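Local coordinates for protein 2-hydroxyhepta-2,4-diene-1,7-dioate isomerase (Mycobacterium abscessus, PDB 3RR6) that is of unproven function but belongs to the fumarylacetoacetate hydrolase family and may act as a metal-binding isomerase or acetylpyruvate hydrolase, at residues A64-A69 / P225-L230; T97-P102 / T170-G175; A122-R127 / N140-T145. One frame throughout, in Å; residues are numbered along the deposited sequence. Where two conformers were deposited one is given.

Contact 1: residues A64-A69 / P225-L230; sequences ASKVVA and PGDVIL
Asp227 turns its carboxylate onto the backbone and side chains of Ser65 and Lys66. Its chi1 (-77°) swings the carboxylate to the side of the backbone N, and chi2 near zero (-7°) turns OD1 to Ser65 and Lys66 N and OD2 to Lys66 NZ. Ser65 OG donates to the syn lone pair of Asp227 OD1 at 2.6 Å, while Lys66 N reaches that same OD1 from above the carboxylate plane over a longer 3.3 Å. A water is a further donor to OD1, accepts from Ser65 N and donates to Pro225 O; Ser65 N itself makes a weak bond to OD1. Lys66 runs extended from CB to CE and then bends at chi4 (-61°), bringing NZ to Asp227 OD2 in a 2.8 Å salt bridge on the syn side, somewhat out of plane. Thr222 O takes a second bond from this NZ, and Leu224 N gives one to OD2, so both ends of the bridge are held twice. Beyond the polar end the segments become neighbouring parallel strands in the FAA-hydrolase fold, pairing Val67 with Val228, Val68 with Ile229 and Ala69 with Leu230. Val228 N to Lys66 O, Val68 N to Val228 O and Leu230 N to Val68 O form the ladder. On one face Val67 CG1 slants across Leu230, 4.0 Å from its CG. The opposite face, with Val68 and Ile229, is covered by Val217 and Ile213 of helix 210-220.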
loop_
_atom_site.group_PDB
_atom_site.type_symbol
_atom_site.label_atom_id
_atom_site.label_comp_id
_atom_site.label_asym_id
_atom_site.label_seq_id
_atom_site.Cartn_x
_atom_site.Cartn_y
_atom_site.Cartn_z
ATOM N N ALA A 64 -2.254 -8.914 6.478
ATOM C CA ALA A 64 -2.176 -9.497 5.135
ATOM C C ALA A 64 -1.424 -10.804 5.146
ATOM O O ALA A 64 -0.376 -10.905 5.785
ATOM C CB ALA A 64 -1.462 -8.516 4.176
ATOM N N SER A 65 -1.932 -11.804 4.433
ATOM C CA SER A 65 -1.189 -13.064 4.308
ATOM C C SER A 65 0.003 -12.903 3.366
ATOM O O SER A 65 1.044 -13.519 3.575
ATOM C CB SER A 65 -2.088 -14.227 3.880
ATOM O OG SER A 65 -2.233 -14.327 2.480
ATOM N N LYS A 66 -0.145 -12.060 2.345
ATOM C CA LYS A 66 0.926 -11.759 1.414
ATOM C C LYS A 66 0.698 -10.383 0.822
ATOM O O LYS A 66 -0.429 -9.872 0.855
ATOM C CB LYS A 66 1.029 -12.812 0.305
ATOM C CG LYS A 66 -0.219 -12.976 -0.562
ATOM C CD LYS A 66 -0.010 -14.071 -1.610
ATOM C CE LYS A 66 -1.285 -14.509 -2.325
ATOM N NZ LYS A 66 -2.326 -15.090 -1.427
ATOM N N VAL A 67 1.782 -9.801 0.320
ATOM C CA VAL A 67 1.759 -8.549 -0.424
ATOM C C VAL A 67 2.271 -8.875 -1.825
ATOM O O VAL A 67 3.388 -9.374 -1.991
ATOM C CB VAL A 67 2.660 -7.459 0.209
ATOM C CG1 VAL A 67 2.658 -6.196 -0.640
ATOM C CG2 VAL A 67 2.228 -7.174 1.654
ATOM N N VAL A 68 1.440 -8.630 -2.830
ATOM C CA VAL A 68 1.846 -8.780 -4.218
ATOM C C VAL A 68 2.031 -7.365 -4.742
ATOM O O VAL A 68 1.335 -6.446 -4.312
ATOM C CB VAL A 68 0.779 -9.554 -5.031
ATOM C CG1 VAL A 68 1.249 -9.795 -6.467
ATOM C CG2 VAL A 68 0.448 -10.879 -4.348
ATOM N N ALA A 69 3.005 -7.171 -5.618
ATOM C CA ALA A 69 3.307 -5.839 -6.128
ATOM C C ALA A 69 3.582 -5.866 -7.620
ATOM O O ALA A 69 4.124 -6.837 -8.152
ATOM C CB ALA A 69 4.493 -5.232 -5.386
ATOM N N PRO A 225 -8.819 -12.768 1.946
ATOM C CA PRO A 225 -9.177 -11.496 2.563
ATOM C C PRO A 225 -8.027 -10.950 3.380
ATOM O O PRO A 225 -7.425 -11.673 4.188
ATOM C CB PRO A 225 -10.369 -11.857 3.458
ATOM C CG PRO A 225 -10.941 -13.063 2.837
ATOM C CD PRO A 225 -9.769 -13.831 2.303
ATOM N N GLY A 226 -7.721 -9.681 3.149
ATOM C CA GLY A 226 -6.607 -9.016 3.782
ATOM C C GLY A 226 -5.354 -8.924 2.935
ATOM O O GLY A 226 -4.473 -8.125 3.236
ATOM N N ASP A 227 -5.251 -9.738 1.882
ATOM C CA ASP A 227 -4.102 -9.630 0.988
ATOM C C ASP A 227 -4.025 -8.229 0.372
ATOM O O ASP A 227 -5.041 -7.583 0.115
ATOM C CB ASP A 227 -4.149 -10.683 -0.121
ATOM C CG ASP A 227 -3.746 -12.067 0.353
ATOM O OD1 ASP A 227 -3.296 -12.214 1.519
ATOM O OD2 ASP A 227 -3.885 -13.013 -0.455
ATOM N N VAL A 228 -2.804 -7.789 0.129
ATOM C CA VAL A 228 -2.532 -6.463 -0.408
ATOM C C VAL A 228 -1.888 -6.601 -1.777
ATOM O O VAL A 228 -0.990 -7.424 -1.952
ATOM C CB VAL A 228 -1.610 -5.690 0.531
ATOM C CG1 VAL A 228 -1.151 -4.373 -0.094
ATOM C CG2 VAL A 228 -2.310 -5.420 1.865
ATOM N N ILE A 229 -2.355 -5.810 -2.742
ATOM C CA ILE A 229 -1.693 -5.694 -4.042
ATOM C C ILE A 229 -1.267 -4.242 -4.256
ATOM O O ILE A 229 -2.105 -3.338 -4.326
ATOM C CB ILE A 229 -2.572 -6.133 -5.228
ATOM C CG1 ILE A 229 -3.130 -7.537 -5.010
ATOM C CG2 ILE A 229 -1.731 -6.068 -6.520
ATOM C CD1 ILE A 229 -4.214 -7.935 -6.039
ATOM N N LEU A 230 0.040 -4.012 -4.338
ATOM C CA LEU A 230 0.575 -2.682 -4.638
ATOM C C LEU A 230 0.551 -2.488 -6.147
ATOM O O LEU A 230 1.002 -3.354 -6.891
ATOM C CB LEU A 230 1.994 -2.534 -4.099
ATOM C CG LEU A 230 2.189 -2.770 -2.603
ATOM C CD1 LEU A 230 3.633 -2.508 -2.222
ATOM C CD2 LEU A 230 1.253 -1.880 -1.786
HETATM O O HOH W 1 -4.809 -12.258 4.095
#

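Contact 2: residues T97-P102 / T170-G175; sequences TSIIGP and TFCPLG
Ile100 lies over the turn at Thr170 and against the Pro173 ring, where strand 99-100 pairs in parallel with the start of strand 172-179 in the FAA-hydrolase fold. Its CG1 sits between backbone N and carbonyl carbon (chi1 54°), which carries CD1 to 3.6 Å from Thr170 O; CG2 meets the Thr170 methyl CG2 at 3.9 Å. The Ile100 and Thr170 side chains are inclined to each other, and CG1 of Ile100 also touches Pro173 CG. Thr170 OG1 lies in the plane of the Phe171 ring, at its edge, and is bonded to Gln107 N. On the other face of the strand pair, Ile99 uses both branches: CG1 approaches Cys172 CB, and CG2 comes to 4.1 Å from Leu174 CB. Ser98 OG, which bonds to Pro95 O, lies 3.3 Å from Cys172 CB. Three backbone hydrogen bonds join the segments: Cys172 N to Ser98 O, Ile100 N to Cys172 O, and Leu174 N to Ile100 O at 2.9 Å. A water links Thr97 O and Ile99 O, to which it donates, with Thr170 N, from which it accepts at 3.0 Å.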
loop_
_atom_site.group_PDB
_atom_site.type_symbol
_atom_site.label_atom_id
_atom_site.label_comp_id
_atom_site.label_asym_id
_atom_site.label_seq_id
_atom_site.Cartn_x
_atom_site.Cartn_y
_atom_site.Cartn_z
ATOM N N THR A 97 6.053 -9.919 6.755
ATOM C CA THR A 97 6.990 -9.467 7.759
ATOM C C THR A 97 7.649 -8.132 7.388
ATOM O O THR A 97 8.308 -7.515 8.237
ATOM C CB THR A 97 8.076 -10.536 7.980
ATOM O OG1 THR A 97 8.572 -10.954 6.702
ATOM C CG2 THR A 97 7.487 -11.747 8.719
ATOM N N SER A 98 7.467 -7.661 6.154
ATOM C CA SER A 98 8.019 -6.362 5.753
ATOM C C SER A 98 7.091 -5.200 6.123
ATOM O O SER A 98 7.501 -4.050 6.093
ATOM C CB SER A 98 8.343 -6.334 4.255
ATOM O OG SER A 98 7.176 -6.418 3.453
ATOM N N ILE A 99 5.845 -5.503 6.482
ATOM C CA ILE A 99 4.844 -4.472 6.711
ATOM C C ILE A 99 5.130 -3.724 8.017
ATOM O O ILE A 99 5.471 -4.336 9.040
ATOM C CB ILE A 99 3.417 -5.065 6.733
ATOM C CG1 ILE A 99 3.067 -5.645 5.365
ATOM C CG2 ILE A 99 2.390 -3.992 7.116
ATOM C CD1 ILE A 99 1.799 -6.489 5.319
ATOM N N ILE A 100 5.039 -2.395 7.942
ATOM C CA ILE A 100 4.980 -1.521 9.121
ATOM C C ILE A 100 3.885 -0.479 8.896
ATOM O O ILE A 100 3.537 -0.168 7.759
ATOM C CB ILE A 100 6.324 -0.810 9.442
ATOM C CG1 ILE A 100 6.858 -0.036 8.233
ATOM C CG2 ILE A 100 7.363 -1.822 9.946
ATOM C CD1 ILE A 100 8.032 0.927 8.586
ATOM N N GLY A 101 3.340 0.044 9.990
ATOM C CA GLY A 101 2.327 1.087 9.919
ATOM C C GLY A 101 2.906 2.491 9.908
ATOM O O GLY A 101 4.127 2.671 9.921
ATOM N N PRO A 102 2.023 3.506 9.901
ATOM C CA PRO A 102 2.439 4.906 9.951
ATOM C C PRO A 102 3.346 5.221 11.127
ATOM O O PRO A 102 3.132 4.734 12.240
ATOM C CB PRO A 102 1.124 5.666 10.111
ATOM C CG PRO A 102 0.092 4.760 9.610
ATOM C CD PRO A 102 0.557 3.365 9.879
ATOM N N THR A 170 10.476 -4.021 7.536
ATOM C CA THR A 170 10.135 -2.585 7.439
ATOM C C THR A 170 10.044 -2.013 6.028
ATOM O O THR A 170 9.709 -0.838 5.877
ATOM C CB THR A 170 11.038 -1.645 8.314
ATOM O OG1 THR A 170 12.283 -1.362 7.649
ATOM C CG2 THR A 170 11.281 -2.224 9.689
ATOM N N PHE A 171 10.292 -2.817 4.998
ATOM C CA PHE A 171 10.251 -2.298 3.621
ATOM C C PHE A 171 8.853 -2.230 2.981
ATOM O O PHE A 171 8.747 -1.954 1.791
ATOM C CB PHE A 171 11.230 -3.065 2.716
ATOM C CG PHE A 171 12.665 -2.587 2.806
ATOM C CD1 PHE A 171 13.170 -1.937 3.932
ATOM C CD2 PHE A 171 13.516 -2.801 1.735
ATOM C CE1 PHE A 171 14.490 -1.511 3.972
ATOM C CE2 PHE A 171 14.831 -2.376 1.775
ATOM C CZ PHE A 171 15.318 -1.737 2.890
ATOM N N CYS A 172 7.794 -2.439 3.763
ATOM C CA CYS A 172 6.424 -2.199 3.274
ATOM C C CYS A 172 5.572 -1.355 4.225
ATOM O O CYS A 172 4.598 -1.850 4.805
ATOM C CB CYS A 172 5.719 -3.523 2.956
ATOM S SG CYS A 172 4.297 -3.282 1.839
ATOM N N PRO A 173 5.898 -0.054 4.350
ATOM C CA PRO A 173 4.929 0.838 4.979
ATOM C C PRO A 173 3.552 0.711 4.337
ATOM O O PRO A 173 3.439 0.666 3.105
ATOM C CB PRO A 173 5.520 2.230 4.730
ATOM C CG PRO A 173 7.001 1.986 4.613
ATOM C CD PRO A 173 7.143 0.644 3.978
ATOM N N LEU A 174 2.533 0.658 5.190
ATOM C CA LEU A 174 1.151 0.503 4.767
ATOM C C LEU A 174 0.247 1.312 5.695
ATOM O O LEU A 174 0.372 1.222 6.917
ATOM C CB LEU A 174 0.781 -0.979 4.822
ATOM C CG LEU A 174 -0.474 -1.425 4.081
ATOM C CD1 LEU A 174 -0.284 -1.346 2.568
ATOM C CD2 LEU A 174 -0.842 -2.852 4.508
ATOM N N GLY A 175 -0.674 2.080 5.124
ATOM C CA GLY A 175 -1.582 2.894 5.927
ATOM C C GLY A 175 -1.957 4.189 5.243
ATOM O O GLY A 175 -1.642 4.374 4.074
HETATM O O HOH W 2 8.283 -5.053 9.268
#

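Contact 3: residues A122-R127 / N140-T145; sequences AIVIGR and NILGYT. With EDO (1,2-ethanediol), chain G.
Val124 and Leu142 lie side by side and point the same way, with Val124 CG1 4.1 Å from Leu142 CD2. The other Val124 methyl, CG2, slants across Thr145 and meets its CG2 at 4.0 Å; that threonine methyl also rests on Ala122 CB. On the opposite face Ile123 parts its branches: the Ile123 and Tyr144 side chains run side by side, CG1 coming 4.0 Å from CE1, while Ile123 CG2 crosses Ile141 at 3.8 Å from its CG1. Ile123 CG1 stands anti to the carbonyl carbon (chi1 -60°), leaving CG2 beside that carbon, turned toward Ile141. These side chains are set by an antiparallel pair interrupted by a classic beta bulge, in which Leu142 and Gly143 both face Val124. Val124 O accepts from Leu142 N at 2.8 Å and more weakly from Gly143 N, while Val124 N donates to Gly143 O. Ala122 and Thr145 bond each other through both N-H and C=O groups. Past the bulge Gly126 N makes a nearly straight 2.8 Å bond to Asn140 O. Arg127 CB lies 3.6 Å from Asn140 OD1, and Arg136 O holds Asn140 ND2. A 1,2-ethanediol, probably from the crystallisation liquor, sits beside this end of the pair. Further out, Val210 of helix 210-220 covers Ile123, Ile141 and Tyr144, Val214 adds to Ile141, and strand 172-179 backs the other face: Leu174, in the conformer given, packs on Ala122 and Thr145, Ile178 on Val124, and Trp177 O bonds Thr145 OG1.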
loop_
_atom_site.group_PDB
_atom_site.type_symbol
_atom_site.label_atom_id
_atom_site.label_comp_id
_atom_site.label_asym_id
_atom_site.label_seq_id
_atom_site.Cartn_x
_atom_site.Cartn_y
_atom_site.Cartn_z
ATOM N N ALA A 122 -2.458 1.019 -2.844
ATOM C CA ALA A 122 -2.575 -0.369 -2.404
ATOM C C ALA A 122 -4.016 -0.850 -2.438
ATOM O O ALA A 122 -4.893 -0.232 -1.846
ATOM C CB ALA A 122 -2.016 -0.517 -0.972
ATOM N N ILE A 123 -4.247 -1.962 -3.127
ATOM C CA ILE A 123 -5.537 -2.658 -3.125
ATOM C C ILE A 123 -5.557 -3.617 -1.940
ATOM O O ILE A 123 -4.596 -4.355 -1.722
ATOM C CB ILE A 123 -5.675 -3.514 -4.394
ATOM C CG1 ILE A 123 -5.609 -2.671 -5.665
ATOM C CG2 ILE A 123 -6.978 -4.339 -4.381
ATOM C CD1 ILE A 123 -5.314 -3.517 -6.901
ATOM N N VAL A 124 -6.645 -3.624 -1.177
ATOM C CA VAL A 124 -6.836 -4.613 -0.122
ATOM C C VAL A 124 -7.995 -5.527 -0.508
ATOM O O VAL A 124 -9.130 -5.067 -0.707
ATOM C CB VAL A 124 -7.084 -3.983 1.262
ATOM C CG1 VAL A 124 -7.172 -5.088 2.333
ATOM C CG2 VAL A 124 -5.976 -2.952 1.608
ATOM N N ILE A 125 -7.706 -6.824 -0.614
ATOM C CA ILE A 125 -8.694 -7.844 -0.996
ATOM C C ILE A 125 -9.639 -8.137 0.169
ATOM O O ILE A 125 -9.226 -8.160 1.333
ATOM C CB ILE A 125 -7.962 -9.136 -1.455
ATOM C CG1 ILE A 125 -7.097 -8.839 -2.688
ATOM C CG2 ILE A 125 -8.923 -10.306 -1.679
ATOM C CD1 ILE A 125 -7.853 -8.455 -3.949
ATOM N N GLY A 126 -10.925 -8.304 -0.144
ATOM C CA GLY A 126 -11.946 -8.523 0.877
ATOM C C GLY A 126 -12.651 -9.871 0.869
ATOM O O GLY A 126 -13.421 -10.153 1.783
ATOM N N ARG A 127 -12.397 -10.689 -0.156
ATOM C CA ARG A 127 -13.018 -12.003 -0.295
ATOM C C ARG A 127 -11.986 -12.996 -0.805
ATOM O O ARG A 127 -11.085 -12.614 -1.546
ATOM C CB ARG A 127 -14.163 -11.943 -1.303
ATOM C CG ARG A 127 -15.269 -10.981 -0.955
ATOM C CD ARG A 127 -16.424 -11.132 -1.917
ATOM N NE ARG A 127 -17.596 -10.387 -1.480
ATOM C CZ ARG A 127 -18.790 -10.475 -2.058
ATOM N NH1 ARG A 127 -18.966 -11.272 -3.107
ATOM N NH2 ARG A 127 -19.807 -9.762 -1.594
ATOM N N ASN A 140 -14.646 -7.960 -4.996
ATOM C CA ASN A 140 -13.663 -8.709 -4.208
ATOM C C ASN A 140 -12.676 -7.821 -3.464
ATOM O O ASN A 140 -11.785 -8.338 -2.786
ATOM C CB ASN A 140 -12.891 -9.666 -5.116
ATOM C CG ASN A 140 -13.763 -10.804 -5.612
ATOM O OD1 ASN A 140 -14.101 -11.706 -4.848
ATOM N ND2 ASN A 140 -14.179 -10.733 -6.878
ATOM N N ILE A 141 -12.833 -6.507 -3.597
ATOM C CA ILE A 141 -11.940 -5.526 -2.982
ATOM C C ILE A 141 -12.598 -4.893 -1.762
ATOM O O ILE A 141 -13.704 -4.335 -1.853
ATOM C CB ILE A 141 -11.517 -4.452 -4.014
ATOM C CG1 ILE A 141 -10.603 -5.090 -5.077
ATOM C CG2 ILE A 141 -10.839 -3.256 -3.318
ATOM C CD1 ILE A 141 -10.343 -4.189 -6.302
ATOM N N LEU A 142 -11.930 -4.992 -0.614
ATOM C CA LEU A 142 -12.367 -4.289 0.594
ATOM C C LEU A 142 -12.284 -2.775 0.416
ATOM O O LEU A 142 -13.251 -2.041 0.680
ATOM C CB LEU A 142 -11.518 -4.727 1.792
ATOM C CG LEU A 142 -11.781 -4.003 3.107
ATOM C CD1 LEU A 142 -13.210 -4.260 3.572
ATOM C CD2 LEU A 142 -10.781 -4.438 4.185
ATOM N N GLY A 143 -11.123 -2.311 -0.023
ATOM C CA GLY A 143 -10.887 -0.896 -0.233
ATOM C C GLY A 143 -9.432 -0.634 -0.555
ATOM O O GLY A 143 -8.699 -1.550 -0.945
ATOM N N TYR A 144 -9.028 0.621 -0.383
ATOM C CA TYR A 144 -7.715 1.089 -0.847
ATOM C C TYR A 144 -6.976 1.769 0.278
ATOM O O TYR A 144 -7.576 2.440 1.114
ATOM C CB TYR A 144 -7.860 2.056 -2.031
ATOM C CG TYR A 144 -8.582 1.407 -3.176
ATOM C CD1 TYR A 144 -7.899 0.629 -4.098
ATOM C CD2 TYR A 144 -9.960 1.486 -3.281
ATOM C CE1 TYR A 144 -8.560 -0.013 -5.121
ATOM C CE2 TYR A 144 -10.635 0.832 -4.306
ATOM C CZ TYR A 144 -9.933 0.084 -5.209
ATOM O OH TYR A 144 -10.602 -0.568 -6.220
ATOM N N THR A 145 -5.669 1.570 0.293
ATOM C CA THR A 145 -4.796 2.267 1.235
ATOM C C THR A 145 -3.533 2.715 0.493
ATOM O O THR A 145 -3.494 2.696 -0.747
ATOM C CB THR A 145 -4.533 1.407 2.512
ATOM O OG1 THR A 145 -3.954 2.226 3.542
ATOM C CG2 THR A 145 -3.632 0.200 2.251
HETATM C C1 EDO G . -16.299 -5.073 -0.841
HETATM O O1 EDO G . -16.396 -4.632 -2.211
HETATM C C2 EDO G . -16.371 -6.594 -0.693
HETATM O O2 EDO G . -15.086 -7.229 -0.810
#

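Each contact has one exposed residue (Ser65, Thr97, Arg127), but contacts 1 and 3 are otherwise largely buried and contact 2 has fewer buried residues. Strand 228-230 joins contacts 1 and 3: it pairs in parallel with 67-70 on one side and antiparallel with 115-125 on the other, where Ile123 N probably donates to Ile229 O. Strand 172-179 likewise serves contact 2 and borders strand 141-152 of contact 3. Ile99 CD1 packs on Val67 and Ala64. Water bridges both contacts 1 and 2, but the Asp227 salt bridge ahead of the strands contrasts with contact 2's apolar packing; contact 3 has an antiparallel ladder with a classic bulge and apolar side chains on both faces.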